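Local coordinates for periplasmic binding protein (PDB 4N01) that probably binds a small solute in the periplasm and hands it to a membrane transporter, as other solute-binding proteins of its fold do, at residues 46-51 with 152-157; 61-66 with 176-181; 130-135 with 157-162. All coordinates share one frame; numbering follows the deposited sequence.

Interaction 1: 46-51 with 152-157; sequences WSETFD and IWIPES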
# COMPACT_ATOMS: atom_id res chain seq x y z
N TRP A 46 21.24 -5.52 4.02
CA TRP A 46 20.11 -6.09 3.29
C TRP A 46 20.53 -6.34 1.84
O TRP A 46 21.62 -5.95 1.44
CB TRP A 46 18.88 -5.18 3.36
CG TRP A 46 18.96 -3.91 2.54
CD1 TRP A 46 18.44 -3.71 1.28
CD2 TRP A 46 19.56 -2.67 2.93
NE1 TRP A 46 18.70 -2.43 0.87
CE2 TRP A 46 19.38 -1.76 1.86
CE3 TRP A 46 20.24 -2.23 4.08
CZ2 TRP A 46 19.84 -0.44 1.91
CZ3 TRP A 46 20.71 -0.92 4.12
CH2 TRP A 46 20.51 -0.04 3.04
N SER A 47 19.67 -7.01 1.08
CA SER A 47 19.92 -7.29 -0.34
C SER A 47 18.71 -6.94 -1.19
O SER A 47 17.57 -7.05 -0.74
CB SER A 47 20.22 -8.79 -0.55
OG SER A 47 21.40 -9.18 0.13
N GLU A 48 18.96 -6.54 -2.44
CA GLU A 48 17.89 -6.42 -3.43
C GLU A 48 18.34 -7.06 -4.74
O GLU A 48 19.54 -7.20 -4.99
CB GLU A 48 17.51 -4.95 -3.68
CG GLU A 48 17.18 -4.14 -2.42
CD GLU A 48 15.92 -4.60 -1.72
OE1 GLU A 48 15.12 -5.36 -2.31
OE2 GLU A 48 15.71 -4.19 -0.55
N THR A 49 17.38 -7.46 -5.57
CA THR A 49 17.70 -8.07 -6.86
C THR A 49 16.96 -7.34 -7.98
O THR A 49 15.74 -7.18 -7.93
CB THR A 49 17.34 -9.56 -6.89
OG1 THR A 49 18.15 -10.25 -5.94
CG2 THR A 49 17.57 -10.15 -8.28
N PHE A 50 17.72 -6.88 -8.98
CA PHE A 50 17.13 -6.18 -10.13
C PHE A 50 17.66 -6.79 -11.41
O PHE A 50 18.87 -6.82 -11.63
CB PHE A 50 17.52 -4.69 -10.10
CG PHE A 50 17.18 -3.99 -8.82
CD1 PHE A 50 15.90 -3.51 -8.58
CD2 PHE A 50 18.16 -3.78 -7.85
CE1 PHE A 50 15.60 -2.85 -7.40
CE2 PHE A 50 17.86 -3.12 -6.67
CZ PHE A 50 16.58 -2.66 -6.44
N ASP A 51 16.75 -7.26 -12.27
CA ASP A 51 17.12 -7.92 -13.53
C ASP A 51 18.10 -9.06 -13.30
O ASP A 51 19.10 -9.19 -14.01
CB ASP A 51 17.74 -6.92 -14.52
CG ASP A 51 16.70 -6.04 -15.19
OD1 ASP A 51 15.60 -5.86 -14.63
OD2 ASP A 51 17.00 -5.51 -16.29
N ILE A 152 19.84 1.10 -2.36
CA ILE A 152 18.43 0.96 -2.68
C ILE A 152 17.80 -0.04 -1.72
O ILE A 152 18.34 -1.12 -1.50
CB ILE A 152 18.23 0.43 -4.11
CG1 ILE A 152 18.93 1.35 -5.11
CG2 ILE A 152 16.74 0.32 -4.43
CD1 ILE A 152 18.88 0.85 -6.55
N TRP A 153 16.65 0.33 -1.16
CA TRP A 153 15.92 -0.55 -0.25
C TRP A 153 14.47 -0.58 -0.64
O TRP A 153 13.87 0.47 -0.88
CB TRP A 153 16.02 -0.04 1.19
CG TRP A 153 15.24 -0.87 2.15
CD1 TRP A 153 15.59 -2.10 2.64
CD2 TRP A 153 13.97 -0.55 2.72
NE1 TRP A 153 14.61 -2.56 3.49
CE2 TRP A 153 13.61 -1.63 3.56
CE3 TRP A 153 13.10 0.54 2.61
CZ2 TRP A 153 12.41 -1.65 4.28
CZ3 TRP A 153 11.91 0.52 3.34
CH2 TRP A 153 11.59 -0.57 4.16
N ILE A 154 13.88 -1.77 -0.69
CA ILE A 154 12.47 -1.91 -1.03
C ILE A 154 11.76 -2.72 0.05
O ILE A 154 12.24 -3.80 0.42
CB ILE A 154 12.31 -2.65 -2.38
CG1 ILE A 154 12.97 -1.83 -3.50
CG2 ILE A 154 10.82 -2.89 -2.69
CD1 ILE A 154 13.07 -2.58 -4.80
N PRO A 155 10.64 -2.20 0.57
CA PRO A 155 9.88 -2.96 1.57
C PRO A 155 9.56 -4.37 1.05
O PRO A 155 9.12 -4.54 -0.10
CB PRO A 155 8.59 -2.15 1.73
CG PRO A 155 9.03 -0.71 1.46
CD PRO A 155 10.08 -0.85 0.35
N GLU A 156 9.80 -5.37 1.88
CA GLU A 156 9.44 -6.74 1.52
C GLU A 156 7.96 -6.87 1.23
O GLU A 156 7.55 -7.75 0.47
CB GLU A 156 9.84 -7.72 2.63
CG GLU A 156 11.35 -7.86 2.80
CD GLU A 156 12.02 -8.56 1.62
OE1 GLU A 156 11.41 -9.50 1.07
OE2 GLU A 156 13.15 -8.16 1.26
N SER A 157 7.15 -6.00 1.83
CA SER A 157 5.69 -6.11 1.67
C SER A 157 5.28 -5.77 0.23
O SER A 157 4.16 -6.03 -0.19
CB SER A 157 4.95 -5.23 2.69
OG SER A 157 5.35 -3.87 2.59
O HOH W 1 15.13 -8.10 -0.38
O HOH W 2 14.02 -5.51 1.14
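Trp46 reaches over to Ile152 and Trp153, tying the N-terminal β-hairpin (strands 44-50 and 53-59) to strand 151-153, an outer strand of the parallel five-stranded sheet in the first α/β lobe. The strands do not pair; side chains of 46-51 reach backbone and side-chain atoms of 152-157. With CG lodged between its backbone N and carbonyl carbon (chi1 72°), Trp46 turns its indole toward the sheet and uses it in two ways. Its NE1 gives a nearly straight hydrogen bond to Ile152 O, 2.7 Å away and close to the ring plane. One face of its five-membered ring receives the edge of Trp153 in a T-shaped pair, with CD1 of Trp46 3.5 Å from CD1 of Trp153 and the planes at 88°. Ser47 takes part through its backbone: water 1 lies between Ser47 O (2.7 Å) and Glu156 OE2 (2.6 Å). Glu48 bends at chi2 to bring its carboxylate to the backbone of Ile154. There Ile154 N donates to Glu48 OE2 at 3.0 Å, approaching from above the carboxylate plane, 70° out of it. Water 2 lies between this oxygen and Ile154 O. Because Glu156 OE2 lies 4.9 Å from Glu48 OE1, the like charges may somewhat raise the cost of ionising this buried acid. Farther along, Phe50 closes the contact with purely apolar packing, next to Ala142 of helix 142-147. Its ring is slanted to both isoleucines: CZ lies 3.6 Å from Ile152 CG2, and CE1 lies 3.6 Å from Ile154 CD1.

Interaction 2: 61-66 with 176-181; sequences SAPTHA and GEIFGV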
# COMPACT_ATOMS: atom_id res chain seq x y z
N SER A 61 25.45 4.28 9.40
CA SER A 61 24.90 5.53 9.89
C SER A 61 23.73 5.91 8.99
O SER A 61 23.68 5.47 7.84
CB SER A 61 25.96 6.63 9.85
OG SER A 61 25.51 7.80 10.52
N ALA A 62 22.80 6.70 9.51
CA ALA A 62 21.59 7.00 8.76
C ALA A 62 21.90 7.75 7.47
O ALA A 62 22.72 8.67 7.48
CB ALA A 62 20.62 7.81 9.62
N PRO A 63 21.24 7.37 6.37
CA PRO A 63 21.35 8.14 5.12
C PRO A 63 20.92 9.59 5.37
O PRO A 63 20.06 9.82 6.22
CB PRO A 63 20.33 7.46 4.21
CG PRO A 63 20.29 6.03 4.70
CD PRO A 63 20.43 6.15 6.20
N THR A 64 21.51 10.55 4.67
CA THR A 64 21.22 11.95 4.92
C THR A 64 20.57 12.62 3.72
O THR A 64 20.07 13.74 3.83
CB THR A 64 22.48 12.72 5.27
OG1 THR A 64 23.35 12.75 4.13
CG2 THR A 64 23.19 12.06 6.44
N HIS A 65 20.61 11.94 2.58
CA HIS A 65 20.01 12.44 1.34
C HIS A 65 19.13 11.37 0.69
O HIS A 65 19.39 10.95 -0.45
CB HIS A 65 21.10 12.89 0.37
CG HIS A 65 21.77 14.17 0.77
ND1 HIS A 65 22.54 14.28 1.91
CD2 HIS A 65 21.77 15.39 0.20
CE1 HIS A 65 23.00 15.51 2.01
NE2 HIS A 65 22.55 16.21 0.98
N ALA A 66 18.09 10.95 1.39
CA ALA A 66 17.25 9.85 0.93
C ALA A 66 16.20 10.34 -0.06
O ALA A 66 15.65 11.43 0.12
CB ALA A 66 16.59 9.18 2.11
N GLY A 176 13.37 1.77 10.10
CA GLY A 176 13.80 2.39 11.34
C GLY A 176 15.26 2.08 11.66
O GLY A 176 16.02 2.98 12.00
N GLU A 177 15.65 0.81 11.55
CA GLU A 177 17.04 0.43 11.82
C GLU A 177 18.00 1.14 10.86
O GLU A 177 19.05 1.64 11.28
CB GLU A 177 17.21 -1.09 11.75
CG GLU A 177 16.48 -1.82 12.88
CD GLU A 177 16.46 -3.34 12.70
OE1 GLU A 177 16.51 -3.81 11.53
OE2 GLU A 177 16.36 -4.05 13.72
N ILE A 178 17.65 1.17 9.58
CA ILE A 178 18.51 1.83 8.58
C ILE A 178 18.75 3.29 8.95
O ILE A 178 19.86 3.83 8.77
CB ILE A 178 17.88 1.75 7.15
CG1 ILE A 178 17.85 0.30 6.65
CG2 ILE A 178 18.67 2.61 6.17
CD1 ILE A 178 17.01 0.10 5.38
N PHE A 179 17.73 3.94 9.51
CA PHE A 179 17.83 5.37 9.79
C PHE A 179 18.14 5.69 11.24
O PHE A 179 18.04 6.85 11.65
CB PHE A 179 16.56 6.09 9.30
CG PHE A 179 16.57 6.34 7.82
CD1 PHE A 179 17.07 7.55 7.32
CD2 PHE A 179 16.15 5.37 6.92
CE1 PHE A 179 17.12 7.78 5.95
CE2 PHE A 179 16.20 5.58 5.56
CZ PHE A 179 16.68 6.80 5.07
N GLY A 180 18.54 4.69 12.01
CA GLY A 180 18.93 4.90 13.39
C GLY A 180 17.78 5.33 14.30
O GLY A 180 18.01 5.98 15.32
N VAL A 181 16.55 4.98 13.92
CA VAL A 181 15.39 5.30 14.75
C VAL A 181 14.52 4.07 15.03
O VAL A 181 13.29 4.12 14.98
CB VAL A 181 14.52 6.43 14.12
CG1 VAL A 181 15.32 7.73 14.07
CG2 VAL A 181 14.05 6.04 12.72
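The Schellman motif that ends helix 165-178 sets Phe179 against Pro63, in the loop between strands 53-59 and 66-68. Val181 N returns to Gly176 O at 2.8 Å and Gly180 N to Glu177 O at 3.2 Å, while Gly180, the C-prime residue, has the positive phi (66°) that favours glycine. Phe179, the first residue to leave helical geometry, points its ring into the loop: CG stands anti to the carbonyl carbon, beside the backbone N (chi1 -80°). Pro63 lies over one face of that ring in a CH-pi contact, its CD 3.8 Å from the Phe179 ring centroid and 16° off the normal. Ala66 meets the rim instead, its CB 3.8 Å from Phe179 CZ, near the ring plane. The loop leads into strand 66-68, the middle strand of the parallel sheet, and Val181 is the N-cap of the long helix 182-203, consistent with the long linking helix of class III binding proteins. Phe127 of the neighbouring strand 127-129 meets the Phe179 ring edge-to-face, and Met77 of helix 71-79 also touches it. Replacing Phe179 by alanine is likely to open a gap between the helix end and the 61-66 loop, leaving Pro63 and Ala66 without the ring they pack on. The backbone at the turn is covered as well: Ala62 CB sits 3.4 Å from Phe179 O, and Pro63 CD 3.5 Å from Ile178 O. Pro63 O, buried here with no polar partner in the model, has Phe179 CE1 3.6 Å away.

Interaction 3: 130-135 with 157-162; sequences GWPDSF and SMLSTK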
# COMPACT_ATOMS: atom_id res chain seq x y z
N GLY A 130 11.21 2.78 -2.82
CA GLY A 130 9.99 2.89 -3.60
C GLY A 130 9.48 1.53 -4.03
O GLY A 130 10.07 0.51 -3.69
N TRP A 131 8.37 1.50 -4.77
CA TRP A 131 7.91 0.28 -5.40
C TRP A 131 8.99 -0.17 -6.40
O TRP A 131 9.73 0.67 -6.92
CB TRP A 131 6.59 0.52 -6.12
CG TRP A 131 5.40 0.58 -5.21
CD1 TRP A 131 4.85 1.70 -4.64
CD2 TRP A 131 4.59 -0.52 -4.76
NE1 TRP A 131 3.76 1.36 -3.87
CE2 TRP A 131 3.58 0.00 -3.93
CE3 TRP A 131 4.63 -1.90 -4.99
CZ2 TRP A 131 2.61 -0.81 -3.33
CZ3 TRP A 131 3.66 -2.71 -4.40
CH2 TRP A 131 2.67 -2.15 -3.57
N PRO A 132 9.11 -1.48 -6.63
CA PRO A 132 10.09 -2.06 -7.55
C PRO A 132 10.13 -1.42 -8.93
O PRO A 132 11.23 -1.25 -9.47
CB PRO A 132 9.64 -3.52 -7.66
CG PRO A 132 9.06 -3.81 -6.33
CD PRO A 132 8.35 -2.53 -5.92
N ASP A 133 8.98 -1.06 -9.49
CA ASP A 133 8.96 -0.43 -10.82
C ASP A 133 9.72 0.90 -10.90
O ASP A 133 10.15 1.30 -11.98
CB ASP A 133 7.52 -0.24 -11.31
CG ASP A 133 7.00 -1.45 -12.05
OD1 ASP A 133 7.52 -2.56 -11.79
OD2 ASP A 133 6.08 -1.29 -12.88
N SER A 134 9.89 1.56 -9.75
CA SER A 134 10.66 2.81 -9.65
C SER A 134 12.10 2.62 -10.10
O SER A 134 12.78 3.59 -10.42
CB SER A 134 10.69 3.31 -8.20
OG SER A 134 9.39 3.42 -7.65
N PHE A 135 12.56 1.38 -10.08
CA PHE A 135 13.97 1.09 -10.36
C PHE A 135 14.12 0.28 -11.63
O PHE A 135 15.16 -0.33 -11.88
CB PHE A 135 14.59 0.41 -9.14
CG PHE A 135 14.41 1.19 -7.87
CD1 PHE A 135 15.19 2.32 -7.63
CD2 PHE A 135 13.43 0.85 -6.95
CE1 PHE A 135 15.02 3.07 -6.47
CE2 PHE A 135 13.25 1.59 -5.78
CZ PHE A 135 14.05 2.71 -5.55
N SER A 157 7.15 -6.00 1.83
CA SER A 157 5.69 -6.11 1.67
C SER A 157 5.28 -5.77 0.23
O SER A 157 4.16 -6.03 -0.19
CB SER A 157 4.95 -5.23 2.69
OG SER A 157 5.35 -3.87 2.59
N MSE A 158 6.21 -5.18 -0.50
CA MSE A 158 5.98 -4.79 -1.89
C MSE A 158 6.63 -5.74 -2.89
O MSE A 158 6.59 -5.50 -4.09
CB MSE A 158 6.51 -3.38 -2.12
CG MSE A 158 5.87 -2.32 -1.24
SE MSE A 158 6.72 -0.60 -1.57
CE MSE A 158 5.68 0.31 -0.23
N LEU A 159 7.22 -6.83 -2.40
CA LEU A 159 8.02 -7.72 -3.25
C LEU A 159 7.37 -9.03 -3.67
O LEU A 159 7.85 -9.68 -4.61
CB LEU A 159 9.37 -8.03 -2.58
CG LEU A 159 10.35 -6.87 -2.58
CD1 LEU A 159 11.68 -7.29 -1.96
CD2 LEU A 159 10.55 -6.39 -4.00
N SER A 160 6.32 -9.45 -2.99
CA SER A 160 5.72 -10.74 -3.32
C SER A 160 4.31 -10.91 -2.80
O SER A 160 3.83 -10.11 -1.99
CB SER A 160 6.58 -11.89 -2.77
OG SER A 160 6.21 -12.20 -1.44
N THR A 161 3.65 -11.97 -3.26
CA THR A 161 2.29 -12.28 -2.82
C THR A 161 2.25 -12.95 -1.46
O THR A 161 1.18 -13.31 -0.97
CB THR A 161 1.56 -13.15 -3.85
OG1 THR A 161 2.39 -14.27 -4.17
CG2 THR A 161 1.29 -12.36 -5.11
N LYS A 162 3.41 -13.14 -0.84
CA LYS A 162 3.46 -13.63 0.54
C LYS A 162 3.17 -12.51 1.54
O LYS A 162 2.90 -12.79 2.72
CB LYS A 162 4.85 -14.20 0.84
CG LYS A 162 5.14 -15.54 0.20
CD LYS A 162 6.45 -16.11 0.74
CE LYS A 162 6.55 -17.60 0.45
NZ LYS A 162 5.27 -18.29 0.82
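Met158, present as selenomethionine, lies across one face of the Trp131 indole and carries the largest share of the contact. CG sits anti to the carbonyl carbon (chi1 -60°) and the chain is extended beyond it, which lays successive atoms over successive parts of the ring system. CB comes first, 3.7 Å from Trp131 CZ3; CG follows, 3.8 Å from the centroid of the six-membered ring in a CH-pi contact. SE then stands 3.9 Å from the centroid of the five-membered ring, 12° off its normal: a Met-aromatic contact. Pro132 comes in beside this pair, its CG 3.7 Å from Met158 O and 3.8 Å from Leu159 CD2. The bend that carries Trp131 and Pro132 is fixed from within, since Trp131 O accepts from both Ser134 N and Ser134 OG (2.9 Å), arriving from the same face of its plane. Ala72 of helix 71-79 touches both Trp131 and Met158. These loops follow the parallel strands 127-129 and 151-153 at their C-terminal ends, where two-lobed binding proteins commonly hold their ligand; a glycerol, probably from the crystallisation liquor, lies near Trp131, as is common in pockets.

How the interactions relate
Interactions 1 and 3 adjoin, their centres 8 Å apart and Ser157 common to both: Ile154 CG2 packs 3.6 Å from Gly130 O, and Phe50 CE1 3.8 Å from Phe135 CB. Interaction 2 lies on another flank of interaction 1, centres 16 Å apart, joined where Ile178 CD1 meets Trp153 CD1 at 3.8 Å. Interactions 2 and 3 do not touch; their nearest atoms are about 9 Å apart. The hairpin contact thus stands between the helix end and the loops of the probable ligand cleft. A glycerol, probably from the crystallisation liquor, lies about 4 Å from the Trp131 side chain, and a sodium ion about 5 Å from that of Trp46.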